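PDB 4ITA: succinate-semialdehyde dehydrogenase from Synechococcus sp., which probably oxidises succinic semialdehyde to succinate, reducing NADP+ to NADPH as a member of the aldehyde dehydrogenase family. Local coordinates for residues A[278-281]-A[282-286]; A[296-299]-A[300-303]; A[77-80]-A[81-85]. All coordinates share one frame; numbering follows the deposited sequence.

Contact 1 (A[278-281]-A[282-286]); sequences AEFL and EKLHL
Leu281 and Leu284, one turn apart on the same helix, approach only loosely, CD1 of Leu281 4.5 Å from CD2 of Leu284. Leu281 also presents its carbonyl to the next turn, where His285 N donates to Leu281 O at 2.9 Å (N-H...O 166°). Leu284 also brings CD1 to CE2 of the Phe280 ring at 4.1 Å, obliquely. Phe280 O receives Leu284 N at 2.8 Å. Branched aliphatic and aromatic groups suit this flank because they fill space without needing polar partners.

The polar flank belongs to Lys283 and Glu279, which makes this an amphipathic surface helix with one apolar and one charged side. Lys283 runs fully extended alongside Glu279, with CG anti to its own carbonyl carbon (chi1 -71°), which carries the ammonium back along the helix to Glu279. NZ meets OE2 of Glu279 at 2.7 Å on the anti lone pair, an i to i+4 salt bridge across one turn; Asp246 is a second carboxylate partner of NZ. Phe280 and Leu284 pack on helix 245-257 and strand 267-273, whereas Leu281 and His285 lie against strand 328-331.

Contact 2 (A[296-299]-A[300-303]); sequences PMAP and ETDI
A type I beta turn runs from Ala298 to Thr301, closed by Thr301 N donating to Ala298 O at 3.1 Å. The N-H...O angle is a good 162°, but the donor stands well above the carbonyl plane rather than on a lone pair. Pro299 suits the second position because its ring already fixes phi near the value the turn needs there (-64°), and Glu300 takes the third position, with its backbone in the helical region that a type I turn uses there.

Glu300 folds back over the turn. Its CG sits in the crowded position between backbone N and carbonyl carbon (chi1 64°), and a further bend at chi2 lays the carboxylate against the preceding residues. OE1 reaches Ala298 CB at 3.3 Å, while OE2 rests beside the proline ring, 3.5 Å from Pro299 CG; the two side chains lie side by side and point the same way. A methyl at Ala298 is small enough to admit both this carboxylate and Thr301, whose OG1 is 3.6 Å from Ala298 CB. That hydroxyl has its hydrogen bond with Asp295 O, while Thr301 CG2 approaches Pro296 CA, so the beta-branched threonine uses a polar and an apolar arm at once. A water lies 2.8 Å from Pro299 O and 2.7 Å from Thr301 O, bridging the two carbonyls, although other acceptors compete for its protons.

The turn belongs to the loop between helices 274-289 and 309-325. Asp302 ties it back through OD2 to the backbone N of Lys292, close to the end of the first of these helices. On another side Pro296 and Met297 pack on helix 64-75, and Pro296 lies against the start of helix 79-103 at His79.

Contact 3 (A[77-80]-A[81-85]); sequences KTHQ and SAIAE
Lys77 NZ and Glu85 OE1 form a salt bridge of 2.7 Å, the ammonium arriving on the anti side of the oxygen and 23° out of the carboxylate plane. A water, 2.9 Å from Lys77 NZ, accepts from the ammonium and donates a hydrogen bond to Ser81 O. The lysine stem gets there by a bend at chi3 (-75°), which turns CE past the Ser81 hydroxyl, while CG rests 3.9 Å from Ala82 CB. Long and flexible, a lysine can thus start just before the helix and still reach a glutamate in its second turn.

Thr78 occupies the N-cap of helix 79-103, and Ala82 N donates to Thr78 O at 2.9 Å. Thr78 OG1 and Ser81 OG approach to 2.8 Å, two small hydroxyls gathered at a helix start, where backbone N-H groups still lack carbonyl partners from a preceding turn. One turn along, Ile83 lays CG1 over one face of the His79 ring, toward its rim, and brings CD1 to 3.6 Å from His79 CE1.

Further out, His79 NE2 is hydrogen-bonded to Ser65 O, which is likely to limit the turning of the ring against Ile83, and helix 64-75 covers Ala82 through Ala68. Asn259 OD1 gives Lys77 NZ another partner. Replacing Lys77 with a methionine would probably leave Glu85 OE1 and Asn259 OD1 without their charged partner and the bridging water without its donor, the carboxylate then being held at OE2. That other oxygen, Glu85 OE2, takes the backbone N atoms of both Phe136 and Trp137, so the carboxylate joins this helix start to the start of helix 137-149 and the residue just before it, with the Glu85 side chain about 9 Å from the bound NADPH.

From the N terminus, contact 3 comes first, at the start of helix 79-103; contact 1 follows within helix 274-289, and contact 2 lies in the loop beyond that helix. All three are local and in series, so none nests in or crosses another, and only contact 2 closes a chain reversal. Contacts 2 and 3, distant in sequence, nevertheless meet in space: Pro296 O lies 2.8 Å from His79 N, probably a hydrogen bond, and Thr78 CG2 packs against Thr301 O. Contact 1 stands apart, about 10 Å from contact 2 at the nearest atoms, and fastens its helix to the seven-stranded sheet through strands 267-273 and 328-331.

Contact 1 (A[278-281]-A[282-286])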
ATOM      1  N   ALA A 278     -35.417 -23.610  -7.537  1.00 11.98           N
ATOM      2  CA  ALA A 278     -35.709 -25.039  -7.452  1.00 12.88           C
ATOM      3  C   ALA A 278     -34.939 -25.823  -8.508  1.00 11.03           C
ATOM      4  O   ALA A 278     -34.294 -26.826  -8.195  1.00 11.10           O
ATOM      5  CB  ALA A 278     -37.207 -25.293  -7.574  1.00 13.01           C
ATOM      6  N   GLU A 279     -34.994 -25.359  -9.753  1.00 11.50           N
ATOM      7  CA  GLU A 279     -34.308 -26.030 -10.851  1.00 11.77           C
ATOM      8  C   GLU A 279     -32.790 -25.991 -10.673  1.00 11.70           C
ATOM      9  O   GLU A 279     -32.110 -27.010 -10.816  1.00 10.98           O
ATOM     10  CB  GLU A 279     -34.690 -25.416 -12.201  1.00 11.52           C
ATOM     11  CG  GLU A 279     -33.969 -26.059 -13.373  1.00 14.23           C
ATOM     12  CD  GLU A 279     -34.341 -25.456 -14.713  1.00 15.92           C
ATOM     13  OE1 GLU A 279     -35.294 -24.651 -14.759  1.00 16.31           O
ATOM     14  OE2 GLU A 279     -33.669 -25.785 -15.715  1.00 16.79           O
ATOM     15  N   PHE A 280     -32.257 -24.814 -10.360  1.00 10.91           N
ATOM     16  CA  PHE A 280     -30.819 -24.692 -10.175  1.00  9.38           C
ATOM     17  C   PHE A 280     -30.330 -25.577  -9.023  1.00  8.21           C
ATOM     18  O   PHE A 280     -29.328 -26.282  -9.165  1.00  9.13           O
ATOM     19  CB  PHE A 280     -30.402 -23.231  -9.949  1.00 10.46           C
ATOM     20  CG  PHE A 280     -28.901 -23.043  -9.849  1.00  9.38           C
ATOM     21  CD1 PHE A 280     -28.156 -22.665 -10.957  1.00  9.87           C
ATOM     22  CD2 PHE A 280     -28.241 -23.267  -8.648  1.00  8.61           C
ATOM     23  CE1 PHE A 280     -26.775 -22.513 -10.861  1.00  9.13           C
ATOM     24  CE2 PHE A 280     -26.867 -23.114  -8.547  1.00  9.53           C
ATOM     25  CZ  PHE A 280     -26.137 -22.739  -9.658  1.00  9.06           C
ATOM     26  N   LEU A 281     -31.022 -25.542  -7.890  1.00 10.06           N
ATOM     27  CA  LEU A 281     -30.571 -26.300  -6.729  1.00 10.06           C
ATOM     28  C   LEU A 281     -30.610 -27.806  -6.980  1.00 10.16           C
ATOM     29  O   LEU A 281     -29.705 -28.528  -6.555  1.00 10.37           O
ATOM     30  CB  LEU A 281     -31.383 -25.942  -5.484  1.00 10.43           C
ATOM     31  CG  LEU A 281     -30.944 -26.639  -4.193  1.00 10.87           C
ATOM     32  CD1 LEU A 281     -29.451 -26.430  -3.928  1.00 13.60           C
ATOM     33  CD2 LEU A 281     -31.776 -26.151  -3.017  1.00 12.59           C
ATOM     34  N   GLU A 282     -31.651 -28.285  -7.657  1.00  9.93           N
ATOM     35  CA  GLU A 282     -31.715 -29.711  -7.977  1.00 11.05           C
ATOM     36  C   GLU A 282     -30.530 -30.101  -8.850  1.00  9.63           C
ATOM     37  O   GLU A 282     -29.875 -31.117  -8.616  1.00  9.86           O
ATOM     38  CB  GLU A 282     -33.031 -30.080  -8.680  1.00 14.11           C
ATOM     39  CG  GLU A 282     -33.005 -31.497  -9.283  1.00 14.24           C
ATOM     40  CD  GLU A 282     -34.352 -31.985  -9.797  1.00 22.34           C
ATOM     41  OE1 GLU A 282     -35.231 -32.278  -8.965  1.00 18.56           O
ATOM     42  OE2 GLU A 282     -34.523 -32.106 -11.032  1.00 22.79           O
ATOM     43  N   LYS A 283     -30.260 -29.287  -9.863  1.00  9.72           N
ATOM     44  CA  LYS A 283     -29.159 -29.552 -10.779  1.00  9.92           C
ATOM     45  C   LYS A 283     -27.794 -29.457 -10.093  1.00  9.24           C
ATOM     46  O   LYS A 283     -26.882 -30.224 -10.415  1.00  9.72           O
ATOM     47  CB  LYS A 283     -29.253 -28.650 -12.015  1.00  9.62           C
ATOM     48  CG  LYS A 283     -30.414 -29.049 -12.922  1.00 12.57           C
ATOM     49  CD  LYS A 283     -30.578 -28.140 -14.128  1.00 13.14           C
ATOM     50  CE  LYS A 283     -31.568 -28.750 -15.113  1.00 11.58           C
ATOM     51  NZ  LYS A 283     -31.901 -27.822 -16.225  1.00 15.67           N
ATOM     52  N   LEU A 284     -27.660 -28.544  -9.132  1.00  9.16           N
ATOM     53  CA  LEU A 284     -26.409 -28.408  -8.386  1.00 10.14           C
ATOM     54  C   LEU A 284     -26.201 -29.642  -7.510  1.00  9.26           C
ATOM     55  O   LEU A 284     -25.106 -30.206  -7.435  1.00  9.27           O
ATOM     56  CB  LEU A 284     -26.451 -27.148  -7.518  1.00 10.04           C
ATOM     57  CG  LEU A 284     -25.125 -26.770  -6.854  1.00  9.45           C
ATOM     58  CD1 LEU A 284     -24.200 -26.133  -7.874  1.00 12.20           C
ATOM     59  CD2 LEU A 284     -25.358 -25.846  -5.664  1.00 10.84           C
ATOM     60  N   HIS A 285     -27.277 -30.050  -6.845  1.00  9.23           N
ATOM     61  CA  HIS A 285     -27.316 -31.262  -6.036  1.00  8.65           C
ATOM     62  C   HIS A 285     -26.855 -32.469  -6.860  1.00  8.78           C
ATOM     63  O   HIS A 285     -25.962 -33.209  -6.455  1.00  8.73           O
ATOM     64  CB  HIS A 285     -28.758 -31.451  -5.543  1.00 10.31           C
ATOM     65  CG  HIS A 285     -28.948 -32.573  -4.573  1.00  8.91           C
ATOM     66  ND1 HIS A 285     -30.175 -32.854  -4.013  1.00 11.54           N
ATOM     67  CD2 HIS A 285     -28.084 -33.481  -4.058  1.00 10.52           C
ATOM     68  CE1 HIS A 285     -30.060 -33.884  -3.197  1.00 10.88           C
ATOM     69  NE2 HIS A 285     -28.801 -34.285  -3.207  1.00  9.20           N
ATOM     70  N   LEU A 286     -27.446 -32.647  -8.038  1.00  8.16           N
ATOM     71  CA  LEU A 286     -27.074 -33.743  -8.928  1.00  8.32           C
ATOM     72  C   LEU A 286     -25.603 -33.694  -9.351  1.00  9.07           C
ATOM     73  O   LEU A 286     -24.921 -34.719  -9.362  1.00  9.72           O
ATOM     74  CB  LEU A 286     -27.985 -33.733 -10.158  1.00  8.85           C
ATOM     75  CG  LEU A 286     -29.456 -34.057  -9.864  1.00  9.78           C
ATOM     76  CD1 LEU A 286     -30.328 -33.674 -11.056  1.00 11.42           C
ATOM     77  CD2 LEU A 286     -29.627 -35.528  -9.527  1.00 11.30           C
TER

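Contact 2 (A[296-299]-A[300-303])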
ATOM      1  N   PRO A 296      -5.925 -38.437  -5.557  1.00  9.81           N
ATOM      2  CA  PRO A 296      -5.745 -37.296  -6.460  1.00  9.21           C
ATOM      3  C   PRO A 296      -4.741 -37.553  -7.593  1.00  9.05           C
ATOM      4  O   PRO A 296      -4.750 -36.830  -8.589  1.00  9.43           O
ATOM      5  CB  PRO A 296      -5.265 -36.180  -5.523  1.00 10.23           C
ATOM      6  CG  PRO A 296      -4.636 -36.895  -4.365  1.00 10.06           C
ATOM      7  CD  PRO A 296      -5.493 -38.130  -4.182  1.00 10.13           C
ATOM      8  N   MET A 297      -3.910 -38.583  -7.463  1.00 10.20           N
ATOM      9  CA  MET A 297      -3.008 -38.935  -8.560  1.00 11.93           C
ATOM     10  C   MET A 297      -3.729 -39.568  -9.753  1.00 12.30           C
ATOM     11  O   MET A 297      -3.216 -39.543 -10.869  1.00 15.50           O
ATOM     12  CB  MET A 297      -1.875 -39.847  -8.084  1.00 13.00           C
ATOM     13  CG  MET A 297      -0.755 -39.134  -7.333  1.00 15.78           C
ATOM     14  SD  MET A 297       0.171 -37.842  -8.238  1.00  9.71           S
ATOM     15  CE  MET A 297       0.736 -38.717  -9.697  1.00 22.35           C
ATOM     16  N   ALA A 298      -4.924 -40.117  -9.528  1.00 11.16           N
ATOM     17  CA  ALA A 298      -5.703 -40.714 -10.611  1.00 12.61           C
ATOM     18  C   ALA A 298      -6.366 -39.635 -11.463  1.00 14.07           C
ATOM     19  O   ALA A 298      -7.012 -38.741 -10.930  1.00 13.36           O
ATOM     20  CB  ALA A 298      -6.744 -41.663 -10.048  1.00 14.93           C
ATOM     21  N   PRO A 299      -6.218 -39.714 -12.796  1.00 13.65           N
ATOM     22  CA  PRO A 299      -6.715 -38.635 -13.662  1.00 14.48           C
ATOM     23  C   PRO A 299      -8.234 -38.444 -13.634  1.00 14.46           C
ATOM     24  O   PRO A 299      -8.727 -37.367 -13.974  1.00 16.81           O
ATOM     25  CB  PRO A 299      -6.254 -39.064 -15.061  1.00 18.02           C
ATOM     26  CG  PRO A 299      -6.005 -40.538 -14.954  1.00 17.82           C
ATOM     27  CD  PRO A 299      -5.499 -40.749 -13.560  1.00 15.93           C
ATOM     28  N   GLU A 300      -8.962 -39.471 -13.218  1.00 14.53           N
ATOM     29  CA  GLU A 300     -10.420 -39.404 -13.182  1.00 14.21           C
ATOM     30  C   GLU A 300     -10.957 -38.759 -11.897  1.00 13.15           C
ATOM     31  O   GLU A 300     -12.144 -38.460 -11.789  1.00 12.92           O
ATOM     32  CB  GLU A 300     -11.005 -40.807 -13.327  1.00 19.71           C
ATOM     33  CG  GLU A 300     -10.655 -41.736 -12.169  1.00 24.25           C
ATOM     34  CD  GLU A 300      -9.376 -42.532 -12.390  1.00 25.45           C
ATOM     35  OE1 GLU A 300      -9.101 -43.441 -11.576  1.00 32.36           O
ATOM     36  OE2 GLU A 300      -8.658 -42.260 -13.378  1.00 22.21           O
ATOM     37  N   THR A 301     -10.085 -38.548 -10.919  1.00 11.46           N
ATOM     38  CA  THR A 301     -10.513 -37.994  -9.638  1.00 11.15           C
ATOM     39  C   THR A 301     -10.908 -36.520  -9.740  1.00 10.38           C
ATOM     40  O   THR A 301     -10.176 -35.715 -10.315  1.00 11.73           O
ATOM     41  CB  THR A 301      -9.412 -38.169  -8.578  1.00 10.73           C
ATOM     42  OG1 THR A 301      -9.183 -39.568  -8.375  1.00 11.76           O
ATOM     43  CG2 THR A 301      -9.809 -37.522  -7.256  1.00 10.46           C
ATOM     44  N   ASP A 302     -12.072 -36.177  -9.193  1.00  9.93           N
ATOM     45  CA  ASP A 302     -12.481 -34.777  -9.059  1.00 10.42           C
ATOM     46  C   ASP A 302     -12.060 -34.193  -7.717  1.00 10.44           C
ATOM     47  O   ASP A 302     -11.563 -33.072  -7.645  1.00 11.67           O
ATOM     48  CB  ASP A 302     -14.003 -34.645  -9.174  1.00  9.58           C
ATOM     49  CG  ASP A 302     -14.513 -34.933 -10.565  1.00 11.65           C
ATOM     50  OD1 ASP A 302     -14.045 -34.287 -11.521  1.00 15.46           O
ATOM     51  OD2 ASP A 302     -15.380 -35.821 -10.703  1.00 11.87           O
ATOM     52  N   ILE A 303     -12.278 -34.961  -6.658  1.00  9.32           N
ATOM     53  CA  ILE A 303     -12.081 -34.492  -5.296  1.00  9.09           C
ATOM     54  C   ILE A 303     -11.059 -35.372  -4.574  1.00  9.90           C
ATOM     55  O   ILE A 303     -11.322 -36.549  -4.323  1.00 10.22           O
ATOM     56  CB  ILE A 303     -13.404 -34.555  -4.482  1.00  9.84           C
ATOM     57  CG1 ILE A 303     -14.550 -33.845  -5.214  1.00 10.77           C
ATOM     58  CG2 ILE A 303     -13.206 -33.995  -3.078  1.00 11.98           C
ATOM     59  CD1 ILE A 303     -14.356 -32.354  -5.379  1.00 13.75           C
TER
HETATM   60  O   HOH W   1      -8.197 -35.410 -12.088  1.00 13.46           O

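Contact 3 (A[77-80]-A[81-85])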
ATOM      1  N   LYS A  77      -4.157 -31.778  -3.901  1.00  8.24           N
ATOM      2  CA  LYS A  77      -4.938 -31.373  -5.073  1.00  8.64           C
ATOM      3  C   LYS A  77      -4.746 -32.399  -6.194  1.00  7.29           C
ATOM      4  O   LYS A  77      -3.731 -33.099  -6.226  1.00  8.79           O
ATOM      5  CB  LYS A  77      -4.564 -29.962  -5.547  1.00  8.75           C
ATOM      6  CG  LYS A  77      -3.282 -29.875  -6.357  1.00  8.59           C
ATOM      7  CD  LYS A  77      -2.914 -28.422  -6.647  1.00  8.25           C
ATOM      8  CE  LYS A  77      -3.800 -27.844  -7.719  1.00  9.69           C
ATOM      9  NZ  LYS A  77      -3.919 -26.357  -7.606  1.00 11.48           N
ATOM     10  N   THR A  78      -5.712 -32.511  -7.102  1.00  8.99           N
ATOM     11  CA  THR A  78      -5.584 -33.515  -8.153  1.00  8.90           C
ATOM     12  C   THR A  78      -4.341 -33.253  -8.996  1.00  9.20           C
ATOM     13  O   THR A  78      -3.944 -32.099  -9.215  1.00  8.84           O
ATOM     14  CB  THR A  78      -6.802 -33.569  -9.085  1.00 10.31           C
ATOM     15  OG1 THR A  78      -6.910 -32.337  -9.810  1.00 10.07           O
ATOM     16  CG2 THR A  78      -8.080 -33.829  -8.295  1.00  9.28           C
ATOM     17  N   HIS A  79      -3.715 -34.329  -9.456  1.00  9.01           N
ATOM     18  CA  HIS A  79      -2.535 -34.214 -10.297  1.00  8.55           C
ATOM     19  C   HIS A  79      -2.848 -33.406 -11.557  1.00 10.16           C
ATOM     20  O   HIS A  79      -2.037 -32.587 -12.003  1.00  9.72           O
ATOM     21  CB  HIS A  79      -2.016 -35.606 -10.653  1.00  9.41           C
ATOM     22  CG  HIS A  79      -0.727 -35.598 -11.414  1.00  9.22           C
ATOM     23  ND1 HIS A  79      -0.624 -36.079 -12.698  1.00 14.09           N
ATOM     24  CD2 HIS A  79       0.509 -35.169 -11.067  1.00 10.35           C
ATOM     25  CE1 HIS A  79       0.625 -35.948 -13.116  1.00 13.45           C
ATOM     26  NE2 HIS A  79       1.332 -35.404 -12.143  1.00 11.24           N
ATOM     27  N   GLN A  80      -4.032 -33.606 -12.120  1.00  9.38           N
ATOM     28  CA  GLN A  80      -4.420 -32.868 -13.311  1.00  9.91           C
ATOM     29  C   GLN A  80      -4.528 -31.366 -13.056  1.00  9.38           C
ATOM     30  O   GLN A  80      -4.084 -30.562 -13.877  1.00  9.40           O
ATOM     31  CB  GLN A  80      -5.714 -33.426 -13.909  1.00 11.64           C
ATOM     32  CG  GLN A  80      -5.564 -34.844 -14.459  1.00 15.12           C
ATOM     33  CD  GLN A  80      -4.457 -34.971 -15.502  1.00 19.02           C
ATOM     34  OE1 GLN A  80      -3.588 -35.839 -15.400  1.00 23.54           O
ATOM     35  NE2 GLN A  80      -4.492 -34.114 -16.513  1.00 23.48           N
ATOM     36  N   SER A  81      -5.110 -30.978 -11.926  1.00  8.82           N
ATOM     37  CA  SER A  81      -5.197 -29.551 -11.602  1.00  7.78           C
ATOM     38  C   SER A  81      -3.820 -28.986 -11.240  1.00  9.50           C
ATOM     39  O   SER A  81      -3.557 -27.806 -11.468  1.00  8.68           O
ATOM     40  CB  SER A  81      -6.225 -29.263 -10.499  1.00  9.89           C
ATOM     41  OG  SER A  81      -5.855 -29.821  -9.257  1.00 15.68           O
ATOM     42  N   ALA A  82      -2.943 -29.826 -10.694  1.00  8.05           N
ATOM     43  CA  ALA A  82      -1.572 -29.404 -10.395  1.00  7.44           C
ATOM     44  C   ALA A  82      -0.754 -29.192 -11.674  1.00  8.36           C
ATOM     45  O   ALA A  82       0.100 -28.305 -11.728  1.00  7.24           O
ATOM     46  CB  ALA A  82      -0.884 -30.387  -9.449  1.00  7.95           C
ATOM     47  N   ILE A  83      -1.030 -29.984 -12.708  1.00  8.33           N
ATOM     48  CA  ILE A  83      -0.428 -29.757 -14.012  1.00  7.44           C
ATOM     49  C   ILE A  83      -0.862 -28.387 -14.519  1.00  8.53           C
ATOM     50  O   ILE A  83      -0.033 -27.590 -14.957  1.00  8.38           O
ATOM     51  CB  ILE A  83      -0.805 -30.878 -15.017  1.00  8.37           C
ATOM     52  CG1 ILE A  83      -0.033 -32.158 -14.689  1.00  9.67           C
ATOM     53  CG2 ILE A  83      -0.520 -30.443 -16.450  1.00 10.58           C
ATOM     54  CD1 ILE A  83      -0.523 -33.385 -15.439  1.00 12.64           C
ATOM     55  N   ALA A  84      -2.157 -28.089 -14.427  1.00  8.30           N
ATOM     56  CA  ALA A  84      -2.646 -26.777 -14.830  1.00  7.80           C
ATOM     57  C   ALA A  84      -1.986 -25.666 -14.015  1.00  8.40           C
ATOM     58  O   ALA A  84      -1.675 -24.596 -14.547  1.00  8.19           O
ATOM     59  CB  ALA A  84      -4.177 -26.702 -14.723  1.00  7.99           C
ATOM     60  N   GLU A  85      -1.756 -25.916 -12.726  1.00  7.39           N
ATOM     61  CA  GLU A  85      -1.120 -24.911 -11.880  1.00  7.04           C
ATOM     62  C   GLU A  85       0.323 -24.631 -12.326  1.00  6.52           C
ATOM     63  O   GLU A  85       0.769 -23.475 -12.345  1.00  7.58           O
ATOM     64  CB  GLU A  85      -1.174 -25.306 -10.402  1.00  7.56           C
ATOM     65  CG  GLU A  85      -0.524 -24.248  -9.536  1.00  7.58           C
ATOM     66  CD  GLU A  85      -0.632 -24.492  -8.050  1.00  7.74           C
ATOM     67  OE1 GLU A  85      -1.440 -25.336  -7.598  1.00  8.82           O
ATOM     68  OE2 GLU A  85       0.103 -23.804  -7.318  1.00  7.02           O
TER
HETATM   69  O   HOH W   2      -4.887 -25.605 -10.231  1.00 15.22           O